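Local coordinates for protein phosphonate monoester hydrolase (Ruegeria pomeroyi, PDB 4UPK) that is a hydrolase of the sulfatase family, within the alkaline phosphatase superfamily, whose assembly holds four copies of the chain, at residues Ala69-Arg73 / Leu415-Leu419; Leu124-Tyr130 / Phe234-Ile240; His243-Val247 / Ser291-Gly295; Pro264-Arg270 / Leu352-His356; Phe467-Glu471 / Asp501-Ser506. One frame throughout, in Å; residues are numbered along the deposited sequence.

Interaction 1 of 5, residues Ala69-Arg73 / Leu415-Leu419; sequences AVSFR and LRPFL
F72 lays its ring among L415, F418 and L419, joining strand 70-76 to the short, weakly bonded helix 416-419. The strand belongs to the large mixed sheet at the heart of the alpha/beta fold of sulfatases, and the seam is wholly apolar between side chains. L415 CD1 makes a CH-pi contact over one face of the F72 ring, 4.2 Å from its centroid and shifted toward the rim. At the ring's edge, near its plane, L419 CD2 stands 4.2 Å from F72 CZ. F418 comes in obliquely by its CB, 3.8 Å from F72 CE2. With its CG anti to the carbonyl carbon (chi1 -63°), F418 turns its own ring away from the strand, and that ring meets W427 edge-to-face. V70, two residues before F72 and pointing to the same helix, adds a compact branched side chain: its CG2 lies 4.1 Å from L419 CD2, so one leucine methyl touches both strand residues. A flat phenylalanine can be packed on face and rim at once, while the branched leucines set methyls on its face and edge. In the next shell, V70 and F72 are held by backbone hydrogen bonds to I374 and L372 of the neighbouring strand 372-375. On the helix side, T397 OG1 bonds to L415 N and D400 forms a salt bridge with R416. Within the helical turn, L419 N donates to R416 O at 3.0 Å.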
# COMPACT_ATOMS: atom_id res chain seq x y z
N ALA A 69 43.01 9.18 7.97
CA ALA A 69 41.99 8.17 7.65
C ALA A 69 42.42 7.14 6.61
O ALA A 69 43.61 6.97 6.36
CB ALA A 69 40.71 8.87 7.18
N VAL A 70 41.42 6.45 6.01
CA VAL A 70 41.61 5.42 4.99
C VAL A 70 41.20 5.95 3.58
O VAL A 70 40.06 6.40 3.38
CB VAL A 70 40.88 4.10 5.38
CG1 VAL A 70 41.18 2.98 4.39
CG2 VAL A 70 41.22 3.67 6.81
N SER A 71 42.14 5.89 2.62
CA SER A 71 41.96 6.31 1.23
C SER A 71 41.85 5.08 0.33
O SER A 71 42.65 4.15 0.45
CB SER A 71 43.14 7.17 0.76
OG SER A 71 43.26 8.33 1.57
N PHE A 72 40.86 5.09 -0.58
CA PHE A 72 40.57 4.01 -1.52
C PHE A 72 40.98 4.48 -2.91
O PHE A 72 40.31 5.34 -3.51
CB PHE A 72 39.09 3.59 -1.42
CG PHE A 72 38.71 3.00 -0.07
CD1 PHE A 72 38.43 3.82 1.02
CD2 PHE A 72 38.64 1.63 0.11
CE1 PHE A 72 38.09 3.28 2.26
CE2 PHE A 72 38.30 1.08 1.36
CZ PHE A 72 38.03 1.91 2.42
N ARG A 73 42.10 3.93 -3.42
CA ARG A 73 42.71 4.31 -4.70
C ARG A 73 42.14 3.71 -6.00
O ARG A 73 42.43 4.24 -7.09
CB ARG A 73 44.24 4.17 -4.65
CG ARG A 73 44.87 5.08 -3.61
CD ARG A 73 45.12 6.52 -4.07
NE ARG A 73 45.31 7.43 -2.93
CZ ARG A 73 46.46 7.60 -2.29
NH1 ARG A 73 47.55 6.95 -2.67
NH2 ARG A 73 46.52 8.42 -1.25
N LEU A 415 32.93 -2.05 3.40
CA LEU A 415 34.35 -1.73 3.33
C LEU A 415 34.99 -1.74 4.71
O LEU A 415 36.19 -1.44 4.82
CB LEU A 415 34.55 -0.36 2.67
CG LEU A 415 34.13 -0.22 1.21
CD1 LEU A 415 34.39 1.19 0.72
CD2 LEU A 415 34.83 -1.22 0.32
N ARG A 416 34.21 -2.07 5.75
CA ARG A 416 34.66 -2.12 7.14
C ARG A 416 35.94 -2.94 7.37
O ARG A 416 36.83 -2.39 8.03
CB ARG A 416 33.53 -2.50 8.10
CG ARG A 416 33.64 -1.81 9.45
CD ARG A 416 32.48 -2.17 10.32
NE ARG A 416 32.72 -1.80 11.71
CZ ARG A 416 31.87 -2.04 12.70
NH1 ARG A 416 30.71 -2.63 12.46
NH2 ARG A 416 32.17 -1.67 13.94
N PRO A 417 36.13 -4.18 6.82
CA PRO A 417 37.43 -4.89 7.03
C PRO A 417 38.69 -4.08 6.67
O PRO A 417 39.68 -4.14 7.40
CB PRO A 417 37.30 -6.15 6.15
CG PRO A 417 35.85 -6.38 6.05
CD PRO A 417 35.22 -5.01 6.00
N PHE A 418 38.63 -3.31 5.57
CA PHE A 418 39.68 -2.40 5.07
C PHE A 418 40.07 -1.28 6.04
O PHE A 418 41.20 -0.79 5.97
CB PHE A 418 39.26 -1.77 3.74
CG PHE A 418 39.07 -2.75 2.60
CD1 PHE A 418 40.16 -3.26 1.91
CD2 PHE A 418 37.80 -3.12 2.20
CE1 PHE A 418 39.99 -4.12 0.83
CE2 PHE A 418 37.62 -3.98 1.12
CZ PHE A 418 38.72 -4.49 0.45
N LEU A 419 39.12 -0.82 6.89
CA LEU A 419 39.33 0.28 7.84
C LEU A 419 40.40 0.01 8.90
O LEU A 419 41.10 0.94 9.32
CB LEU A 419 38.00 0.75 8.48
CG LEU A 419 36.90 1.23 7.51
CD1 LEU A 419 35.71 1.77 8.28
CD2 LEU A 419 37.41 2.27 6.51

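Interaction 2 of 5, residues Leu124-Tyr130 / Phe234-Ile240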
# COMPACT_ATOMS: atom_id res chain seq x y z
N LEU A 124 17.32 10.21 11.88
CA LEU A 124 16.58 11.09 10.99
C LEU A 124 17.62 11.53 9.95
O LEU A 124 18.54 12.27 10.31
CB LEU A 124 15.95 12.30 11.72
CG LEU A 124 15.14 13.26 10.82
CD1 LEU A 124 13.81 12.67 10.41
CD2 LEU A 124 14.89 14.56 11.51
N PRO A 125 17.54 11.02 8.70
CA PRO A 125 18.55 11.39 7.69
C PRO A 125 18.40 12.85 7.26
O PRO A 125 17.42 13.22 6.61
CB PRO A 125 18.31 10.38 6.55
CG PRO A 125 17.35 9.37 7.10
CD PRO A 125 16.55 10.09 8.13
N LEU A 126 19.35 13.69 7.66
CA LEU A 126 19.30 15.13 7.35
C LEU A 126 19.95 15.40 6.01
O LEU A 126 21.10 15.01 5.79
CB LEU A 126 19.96 15.95 8.45
CG LEU A 126 19.47 15.68 9.89
CD1 LEU A 126 20.43 16.24 10.91
CD2 LEU A 126 18.06 16.19 10.11
N LEU A 127 19.20 16.05 5.09
CA LEU A 127 19.71 16.38 3.77
C LEU A 127 20.05 17.84 3.56
O LEU A 127 19.20 18.72 3.69
CB LEU A 127 18.78 15.86 2.64
CG LEU A 127 19.17 16.16 1.19
CD1 LEU A 127 20.41 15.33 0.77
CD2 LEU A 127 18.01 15.86 0.26
N PHE A 128 21.32 18.08 3.19
CA PHE A 128 21.84 19.40 2.85
C PHE A 128 22.28 19.32 1.40
O PHE A 128 23.39 18.85 1.12
CB PHE A 128 23.00 19.78 3.77
CG PHE A 128 22.57 20.00 5.19
CD1 PHE A 128 22.16 21.25 5.62
CD2 PHE A 128 22.60 18.95 6.10
CE1 PHE A 128 21.77 21.45 6.95
CE2 PHE A 128 22.21 19.15 7.43
CZ PHE A 128 21.80 20.40 7.84
N GLY A 129 21.35 19.65 0.50
CA GLY A 129 21.59 19.57 -0.92
C GLY A 129 20.53 18.90 -1.76
O GLY A 129 19.41 19.40 -1.85
N TYR A 130 20.90 17.81 -2.44
CA TYR A 130 20.05 17.06 -3.40
C TYR A 130 20.40 15.56 -3.44
O TYR A 130 21.50 15.19 -3.06
CB TYR A 130 20.25 17.63 -4.83
CG TYR A 130 21.70 17.60 -5.28
CD1 TYR A 130 22.59 18.60 -4.88
CD2 TYR A 130 22.18 16.57 -6.09
CE1 TYR A 130 23.92 18.59 -5.30
CE2 TYR A 130 23.52 16.54 -6.48
CZ TYR A 130 24.39 17.55 -6.07
OH TYR A 130 25.71 17.54 -6.41
N PHE A 234 22.68 11.77 11.46
CA PHE A 234 23.06 11.36 10.12
C PHE A 234 22.80 12.56 9.21
O PHE A 234 21.64 12.95 8.98
CB PHE A 234 22.27 10.10 9.68
CG PHE A 234 22.43 9.64 8.25
CD1 PHE A 234 23.64 9.82 7.57
CD2 PHE A 234 21.41 8.98 7.59
CE1 PHE A 234 23.79 9.38 6.25
CE2 PHE A 234 21.56 8.54 6.27
CZ PHE A 234 22.76 8.73 5.61
N ALA A 235 23.90 13.17 8.72
CA ALA A 235 23.86 14.35 7.85
C ALA A 235 24.47 14.00 6.52
O ALA A 235 25.57 13.41 6.46
CB ALA A 235 24.59 15.52 8.48
N HIS A 236 23.74 14.34 5.45
CA HIS A 236 24.13 14.11 4.06
C HIS A 236 24.29 15.47 3.39
O HIS A 236 23.32 16.19 3.19
CB HIS A 236 23.11 13.19 3.32
CG HIS A 236 23.59 12.73 1.98
ND1 HIS A 236 24.95 12.58 1.70
CD2 HIS A 236 22.89 12.36 0.89
CE1 HIS A 236 25.01 12.13 0.47
NE2 HIS A 236 23.80 11.99 -0.07
N LEU A 237 25.55 15.83 3.08
CA LEU A 237 25.92 17.13 2.51
C LEU A 237 26.52 16.92 1.10
O LEU A 237 27.46 16.14 0.92
CB LEU A 237 26.85 17.86 3.51
CG LEU A 237 27.56 19.17 3.13
CD1 LEU A 237 26.62 20.37 3.18
CD2 LEU A 237 28.72 19.43 4.08
N THR A 238 25.89 17.58 0.10
CA THR A 238 26.15 17.42 -1.32
C THR A 238 26.52 18.72 -2.05
O THR A 238 25.66 19.56 -2.34
CB THR A 238 24.94 16.74 -1.99
OG1 THR A 238 23.81 17.59 -1.82
CG2 THR A 238 24.64 15.34 -1.42
N TYR A 239 27.81 18.85 -2.38
CA TYR A 239 28.35 19.98 -3.11
C TYR A 239 28.32 19.69 -4.59
O TYR A 239 28.88 18.69 -5.03
CB TYR A 239 29.81 20.25 -2.69
CG TYR A 239 29.98 20.68 -1.26
CD1 TYR A 239 29.73 21.98 -0.86
CD2 TYR A 239 30.46 19.78 -0.29
CE1 TYR A 239 29.92 22.40 0.45
CE2 TYR A 239 30.68 20.19 1.02
CZ TYR A 239 30.41 21.50 1.39
OH TYR A 239 30.63 21.95 2.67
N ILE A 240 27.66 20.56 -5.35
CA ILE A 240 27.57 20.48 -6.80
C ILE A 240 28.91 20.77 -7.45
O ILE A 240 29.31 20.05 -8.35
CB ILE A 240 26.40 21.36 -7.36
CG1 ILE A 240 26.13 21.07 -8.87
CG2 ILE A 240 26.57 22.85 -7.07
CD1 ILE A 240 25.67 19.59 -9.16
O HOH W 1 27.11 16.21 -4.49
O HOH W 2 22.99 12.53 -2.61
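Over one face of the Y130 ring sits T238 CB, in a CH-pi contact 4.2 Å from the centroid, while I240 CD1 approaches the phenol end obliquely. The F128 ring has H236 O at its edge, near its plane. The H236 imidazole carries T238 CG2 on one face, takes L127 CD1 obliquely and stacks with F38; P125 CB meets the F234 ring at 3.6 Å from CD2. These groups flank two neighbouring parallel strands of the central sheet in the sulfatase alpha/beta fold. Their ladder runs from L126 N to F234 O, H236 N to L126 O (2.7 Å), F128 N to H236 O and T238 N to F128 O. T238 then extends it by its hydroxyl: with OG1 between the backbone N and carbonyl carbon (chi1 62°), it gives a second bond to F128 O and accepts from Y130 N at 3.0 Å. G129 fits: its CA lies 3.1 Å from T238 OG1, where a CB would collide and, at positive phi, crowd the preceding carbonyl. Y130 OH bonds to D42, and one water donates to both Y130 OH and Y239 O. H236 ND1 bonds to F38 O; a second water, 2.7 Å from H236 NE2, donates to Y130 O.

Interaction 3 of 5, residues His243-Val247 / Ser291-Gly295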
# COMPACT_ATOMS: atom_id res chain seq x y z
N HIS A 243 31.46 21.78 -11.10
CA HIS A 243 30.44 21.27 -12.04
C HIS A 243 30.00 22.42 -12.94
O HIS A 243 29.91 23.55 -12.44
CB HIS A 243 29.21 20.77 -11.24
CG HIS A 243 28.18 19.99 -12.00
ND1 HIS A 243 27.26 20.61 -12.84
CD2 HIS A 243 27.85 18.68 -11.89
CE1 HIS A 243 26.47 19.64 -13.29
NE2 HIS A 243 26.78 18.47 -12.74
N PRO A 244 29.71 22.17 -14.26
CA PRO A 244 29.24 23.27 -15.13
C PRO A 244 27.91 23.87 -14.63
O PRO A 244 27.17 23.18 -13.92
CB PRO A 244 29.08 22.58 -16.50
CG PRO A 244 28.95 21.13 -16.21
CD PRO A 244 29.79 20.89 -15.00
N PRO A 245 27.54 25.14 -14.97
CA PRO A 245 28.28 26.13 -15.79
C PRO A 245 29.48 26.60 -15.00
O PRO A 245 29.33 27.11 -13.88
CB PRO A 245 27.24 27.24 -16.03
CG PRO A 245 25.91 26.67 -15.59
CD PRO A 245 26.26 25.70 -14.51
N LEU A 246 30.67 26.34 -15.55
CA LEU A 246 31.95 26.67 -14.94
C LEU A 246 32.18 28.17 -14.75
O LEU A 246 32.36 28.92 -15.71
CB LEU A 246 33.14 26.02 -15.68
CG LEU A 246 33.22 24.48 -15.65
CD1 LEU A 246 34.36 23.99 -16.52
CD2 LEU A 246 33.39 23.96 -14.21
N VAL A 247 32.11 28.59 -13.49
CA VAL A 247 32.33 29.95 -13.02
C VAL A 247 32.77 29.84 -11.57
O VAL A 247 32.21 29.04 -10.83
CB VAL A 247 31.11 30.92 -13.26
CG1 VAL A 247 29.87 30.56 -12.43
CG2 VAL A 247 31.53 32.37 -13.08
N SER A 291 29.16 24.09 -24.02
CA SER A 291 28.02 23.62 -23.21
C SER A 291 28.34 23.58 -21.71
O SER A 291 27.44 23.38 -20.90
CB SER A 291 27.52 22.27 -23.72
OG SER A 291 28.43 21.22 -23.44
N PHE A 292 29.61 23.79 -21.33
CA PHE A 292 30.11 23.75 -19.95
C PHE A 292 30.21 25.12 -19.25
O PHE A 292 30.68 25.19 -18.11
CB PHE A 292 31.48 23.04 -19.92
CG PHE A 292 31.44 21.61 -19.46
CD1 PHE A 292 30.60 20.69 -20.07
CD2 PHE A 292 32.25 21.17 -18.42
CE1 PHE A 292 30.54 19.37 -19.62
CE2 PHE A 292 32.21 19.85 -17.98
CZ PHE A 292 31.35 18.96 -18.58
N VAL A 293 29.75 26.19 -19.93
CA VAL A 293 29.76 27.58 -19.43
C VAL A 293 28.51 28.31 -19.97
O VAL A 293 27.94 27.87 -20.95
CB VAL A 293 31.08 28.36 -19.82
CG1 VAL A 293 32.31 27.83 -19.09
CG2 VAL A 293 31.30 28.40 -21.33
N LEU A 294 28.12 29.45 -19.36
CA LEU A 294 26.99 30.28 -19.81
C LEU A 294 27.47 31.66 -20.29
O LEU A 294 28.30 32.28 -19.62
CB LEU A 294 25.89 30.43 -18.72
CG LEU A 294 25.02 29.19 -18.41
CD1 LEU A 294 23.93 29.53 -17.41
CD2 LEU A 294 24.36 28.59 -19.67
N GLY A 295 27.01 32.08 -21.48
CA GLY A 295 27.35 33.37 -22.09
C GLY A 295 28.33 33.33 -23.25
O GLY A 295 28.76 34.39 -23.74
O HOH W 3 29.44 29.85 -16.73
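P244 lies against the F292 ring, and its side chain can be followed atom by atom. P244 CB starts the contact, 3.5 Å from F292 O. P244 CG goes over the ring's centre, 3.8 Å from the centroid and only 7° off the normal, a CH-pi contact; P244 CD ends near the rim, 4.0 Å from F292 CE2. The two segments are loops of the sulfatase alpha/beta fold, joined here without helix or strand. The rigid proline ring offers a broad hydrocarbon surface, which suits the flat face of phenylalanine. L246 reaches the same ring from another direction, its CD1 at the edge and near the plane of F292. A cis peptide bond links P244 to P245, turning the chain sharply; P245 CB then rests 3.8 Å from L294 CG, with the two side chains lying side by side. Since L246 is the first residue after the prolines with an N-H, it can make the backbone bond: L246 N donates to F292 O at 2.8 Å, almost straight at 176°. Before the prolines, H243 ND1 donates to a lone pair of P244 O in the carbonyl plane, helping to hold it before the cis bond. Beyond, W358 meets F292 edge-to-face, and L309, V312 and L316 of helix 303-333 lie against L246. One water completes the join, donating to L246 O and accepting from L294 N at 3.0 Å.

Interaction 4 of 5, residues Pro264-Arg270 / Leu352-His356; sequences PARLPGR and LGDRH
H356 NE2 donates to L267 O at 2.7 Å, with the carbonyl oxygen almost in the plane of the imidazole. That bond fixes the ring's rotation, and both of its faces are then covered: R266 CD makes a CH-pi contact on one, 4.0 Å from the centroid, and the backbone of G269 and R270 lies over the other. R266 runs out extended from CG to NE, so its aliphatic part crosses the histidine while its guanidinium goes on to a salt bridge with D303; a water bridges R266 NH1 and G353 O. A265 is held at both ends of its backbone. R355 N donates to A265 O at 2.9 Å, and A265 N reaches D354 OD1 from above the carboxylate plane at 3.1 Å. D354 OD2 has its own salt bridge, to R45. G353 suits its spot: a CB would press on P264 CG and, at positive phi, crowd L352 O. R355 bends to bring NH2 beside L267 and to a salt bridge with E273. Around these two loops of the sulfatase alpha/beta fold, P264 rests on I306, Q307 and R310 of helix 303-333, while G269 occupies the N-cap position of helix 270-275, whose E273 touches R266 and H356.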
# COMPACT_ATOMS: atom_id res chain seq x y z
N PRO A 264 45.14 18.20 -21.61
CA PRO A 264 44.47 16.91 -21.37
C PRO A 264 45.17 15.74 -22.06
O PRO A 264 45.91 15.95 -23.04
CB PRO A 264 43.09 17.11 -22.01
CG PRO A 264 42.93 18.58 -22.16
CD PRO A 264 44.29 19.12 -22.39
N ALA A 265 44.95 14.51 -21.55
CA ALA A 265 45.46 13.28 -22.16
C ALA A 265 44.50 12.97 -23.31
O ALA A 265 43.30 12.81 -23.09
CB ALA A 265 45.46 12.14 -21.13
N ARG A 266 45.01 12.98 -24.55
CA ARG A 266 44.18 12.80 -25.74
C ARG A 266 45.01 12.41 -26.95
O ARG A 266 46.22 12.66 -26.97
CB ARG A 266 43.40 14.11 -26.06
CG ARG A 266 44.35 15.30 -26.26
CD ARG A 266 43.69 16.64 -26.44
NE ARG A 266 44.72 17.65 -26.61
CZ ARG A 266 44.51 18.96 -26.67
NH1 ARG A 266 43.28 19.45 -26.60
NH2 ARG A 266 45.52 19.79 -26.80
N LEU A 267 44.32 11.88 -27.99
CA LEU A 267 44.95 11.56 -29.27
C LEU A 267 45.05 12.90 -30.10
O LEU A 267 44.38 13.88 -29.73
CB LEU A 267 44.20 10.42 -30.00
CG LEU A 267 44.28 9.00 -29.36
CD1 LEU A 267 43.62 7.94 -30.25
CD2 LEU A 267 45.71 8.56 -29.07
N PRO A 268 45.94 13.05 -31.10
CA PRO A 268 46.06 14.38 -31.73
C PRO A 268 44.77 15.06 -32.21
O PRO A 268 44.58 16.25 -31.98
CB PRO A 268 47.10 14.16 -32.84
CG PRO A 268 47.89 12.96 -32.40
CD PRO A 268 46.91 12.09 -31.67
N GLY A 269 43.91 14.33 -32.88
CA GLY A 269 42.69 14.89 -33.43
C GLY A 269 41.45 14.14 -33.03
O GLY A 269 41.54 13.04 -32.49
N ARG A 270 40.29 14.74 -33.30
CA ARG A 270 38.97 14.20 -32.98
C ARG A 270 38.72 12.93 -33.75
O ARG A 270 38.13 11.99 -33.22
CB ARG A 270 37.86 15.25 -33.28
CG ARG A 270 37.86 16.40 -32.27
CD ARG A 270 36.88 17.50 -32.64
NE ARG A 270 35.49 17.14 -32.32
CZ ARG A 270 34.91 17.35 -31.14
NH1 ARG A 270 35.59 17.87 -30.13
NH2 ARG A 270 33.64 17.02 -30.95
N LEU A 352 37.03 16.33 -18.65
CA LEU A 352 37.77 17.59 -18.58
C LEU A 352 38.69 17.85 -19.81
O LEU A 352 39.80 18.38 -19.68
CB LEU A 352 38.53 17.65 -17.24
CG LEU A 352 38.70 19.01 -16.61
CD1 LEU A 352 37.39 19.52 -16.06
CD2 LEU A 352 39.78 18.97 -15.54
N GLY A 353 38.20 17.47 -20.99
CA GLY A 353 38.94 17.67 -22.23
C GLY A 353 39.71 16.44 -22.65
O GLY A 353 40.15 16.36 -23.79
N ASP A 354 39.89 15.48 -21.71
CA ASP A 354 40.59 14.22 -21.98
C ASP A 354 39.86 13.50 -23.09
O ASP A 354 38.62 13.42 -23.04
CB ASP A 354 40.67 13.32 -20.72
CG ASP A 354 41.73 13.70 -19.70
OD1 ASP A 354 42.40 14.73 -19.89
OD2 ASP A 354 41.88 12.96 -18.70
N ARG A 355 40.61 13.00 -24.10
CA ARG A 355 40.10 12.22 -25.24
C ARG A 355 39.08 13.01 -26.09
O ARG A 355 38.13 12.42 -26.62
CB ARG A 355 39.54 10.85 -24.78
CG ARG A 355 40.40 10.10 -23.75
CD ARG A 355 41.84 9.91 -24.22
NE ARG A 355 41.90 9.15 -25.48
CZ ARG A 355 41.92 7.83 -25.56
NH1 ARG A 355 41.93 7.08 -24.46
NH2 ARG A 355 41.95 7.23 -26.74
N HIS A 356 39.27 14.33 -26.18
CA HIS A 356 38.44 15.32 -26.90
C HIS A 356 36.98 15.33 -26.44
O HIS A 356 36.08 15.60 -27.23
CB HIS A 356 38.60 15.19 -28.43
CG HIS A 356 40.01 15.41 -28.89
ND1 HIS A 356 40.47 16.67 -29.18
CD2 HIS A 356 41.01 14.52 -29.07
CE1 HIS A 356 41.74 16.52 -29.56
NE2 HIS A 356 42.10 15.24 -29.50
O HOH W 4 40.84 18.35 -25.46

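Interaction 5 of 5, residues Phe467-Glu471 / Asp501-Ser506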
# COMPACT_ATOMS: atom_id res chain seq x y z
N PHE A 467 43.22 -5.73 -18.26
CA PHE A 467 42.33 -5.22 -19.30
C PHE A 467 41.10 -4.48 -18.83
O PHE A 467 40.67 -4.62 -17.68
CB PHE A 467 41.88 -6.37 -20.21
CG PHE A 467 42.95 -7.10 -21.00
CD1 PHE A 467 43.36 -6.63 -22.24
CD2 PHE A 467 43.46 -8.31 -20.54
CE1 PHE A 467 44.31 -7.33 -22.99
CE2 PHE A 467 44.41 -9.01 -21.30
CZ PHE A 467 44.84 -8.50 -22.51
N THR A 468 40.52 -3.71 -19.76
CA THR A 468 39.23 -3.05 -19.62
C THR A 468 38.44 -3.47 -20.84
O THR A 468 38.91 -3.31 -21.97
CB THR A 468 39.32 -1.52 -19.43
OG1 THR A 468 40.00 -1.25 -18.22
CG2 THR A 468 37.93 -0.86 -19.40
N LEU A 469 37.29 -4.07 -20.60
CA LEU A 469 36.38 -4.54 -21.63
C LEU A 469 35.11 -3.67 -21.61
O LEU A 469 34.57 -3.38 -20.54
CB LEU A 469 36.03 -6.03 -21.39
CG LEU A 469 34.86 -6.61 -22.21
CD1 LEU A 469 35.27 -6.96 -23.63
CD2 LEU A 469 34.29 -7.78 -21.54
N VAL A 470 34.64 -3.27 -22.81
CA VAL A 470 33.40 -2.52 -23.01
C VAL A 470 32.51 -3.38 -23.91
O VAL A 470 32.94 -3.79 -24.99
CB VAL A 470 33.60 -1.09 -23.56
CG1 VAL A 470 32.26 -0.40 -23.82
CG2 VAL A 470 34.49 -0.23 -22.64
N GLU A 471 31.27 -3.68 -23.47
CA GLU A 471 30.31 -4.45 -24.26
C GLU A 471 29.00 -3.69 -24.38
O GLU A 471 28.52 -3.15 -23.38
CB GLU A 471 30.06 -5.84 -23.65
CG GLU A 471 31.27 -6.77 -23.74
CD GLU A 471 31.44 -7.56 -25.02
OE1 GLU A 471 30.73 -7.27 -26.02
OE2 GLU A 471 32.27 -8.50 -25.01
N ASP A 501 41.67 -13.29 -24.85
CA ASP A 501 41.49 -12.38 -23.71
C ASP A 501 40.09 -11.81 -23.74
O ASP A 501 39.43 -11.76 -22.71
CB ASP A 501 42.52 -11.24 -23.72
CG ASP A 501 43.97 -11.67 -23.64
OD1 ASP A 501 44.32 -12.43 -22.71
OD2 ASP A 501 44.78 -11.14 -24.42
N LEU A 502 39.63 -11.40 -24.96
CA LEU A 502 38.29 -10.84 -25.24
C LEU A 502 37.20 -11.84 -24.82
O LEU A 502 36.26 -11.45 -24.11
CB LEU A 502 38.18 -10.48 -26.74
CG LEU A 502 36.89 -9.81 -27.25
CD1 LEU A 502 36.74 -8.41 -26.69
CD2 LEU A 502 36.87 -9.77 -28.76
N ALA A 503 37.33 -13.12 -25.24
CA ALA A 503 36.37 -14.17 -24.91
C ALA A 503 36.31 -14.47 -23.40
O ALA A 503 35.22 -14.66 -22.84
CB ALA A 503 36.70 -15.43 -25.71
N ARG A 504 37.49 -14.50 -22.74
CA ARG A 504 37.65 -14.76 -21.30
C ARG A 504 37.03 -13.65 -20.44
O ARG A 504 36.31 -13.95 -19.48
CB ARG A 504 39.15 -14.95 -20.97
CG ARG A 504 39.45 -15.16 -19.47
CD ARG A 504 40.94 -15.30 -19.17
NE ARG A 504 41.73 -14.23 -19.79
CZ ARG A 504 41.99 -13.06 -19.24
NH1 ARG A 504 41.55 -12.77 -18.01
NH2 ARG A 504 42.70 -12.15 -19.90
N LEU A 505 37.30 -12.37 -20.80
CA LEU A 505 36.76 -11.20 -20.09
C LEU A 505 35.25 -11.05 -20.26
O LEU A 505 34.56 -10.67 -19.31
CB LEU A 505 37.48 -9.91 -20.48
CG LEU A 505 38.90 -9.78 -19.98
CD1 LEU A 505 39.67 -8.89 -20.85
CD2 LEU A 505 38.94 -9.31 -18.54
N SER A 506 34.75 -11.33 -21.48
CA SER A 506 33.32 -11.27 -21.80
C SER A 506 32.53 -12.37 -21.03
O SER A 506 31.41 -12.11 -20.59
CB SER A 506 33.11 -11.37 -23.31
OG SER A 506 31.92 -10.70 -23.69
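One direct polar bond crosses this contact: S506 OG donates to E471 OE2 at 2.6 Å, meeting the carboxylate from above its plane. The same oxygen forms a salt bridge with R507 of a neighbouring subunit, so E471 joins strand, helix and subunit interface, and the added positive charge probably helps keep the glutamate ionised. The apolar contacts lie earlier in the strand. F467 CB meets L505 CD1 at 3.4 Å. L469, with its CG anti to the backbone N (chi1 168°), sends CD1 to within 3.7 Å of L502 CD1, while its CD2 rests against the helix backbone, 3.6 Å from S506 N. Leucine suits the place of L469: its forked end reaches both L502 and, one turn on, L505 and S506. Around the F467 ring the contacts are mixed: D501 CB makes an off-centre CH-pi contact, 4.2 Å from the centroid, and the edge of the R504 guanidinium comes up at F467 CE2. Within the helix R504 NH2 forms a salt bridge with D501 OD1 at 3.3 Å, one turn apart, and D501 OD2 bonds to H498. Flanking strands are held to this one by backbone bonds, such as L469 to L462 and T468 to F481. Residues 501-506 of helix 499-515 run at 72° to residues 467-471, and the helix packs on the four-stranded antiparallel sheet that characterises the smaller C-terminal part of sulfatases.

In the fold
From the N terminus, 69-73 opens the longest loop, which interaction 1 closes only at 415-419, with 341 residues between, tying a sheet strand to a helix. Interactions 2, 3 and 4 all nest inside it. Interaction 2 closes first, pairing two parallel strands of the same sheet that interaction 1 reaches. The chain then passes almost at once into 243-247, where interaction 3 begins; interactions 3 and 4 cross, since 264-270 precedes 291-295 and 352-356 follows it, and their nearest atoms are about 5 Å apart. These join loops around helix 303-333. Interaction 5 comes last, in series, fastening a helix to the C-terminal antiparallel sheet, its centre about 38 Å from that of interaction 2.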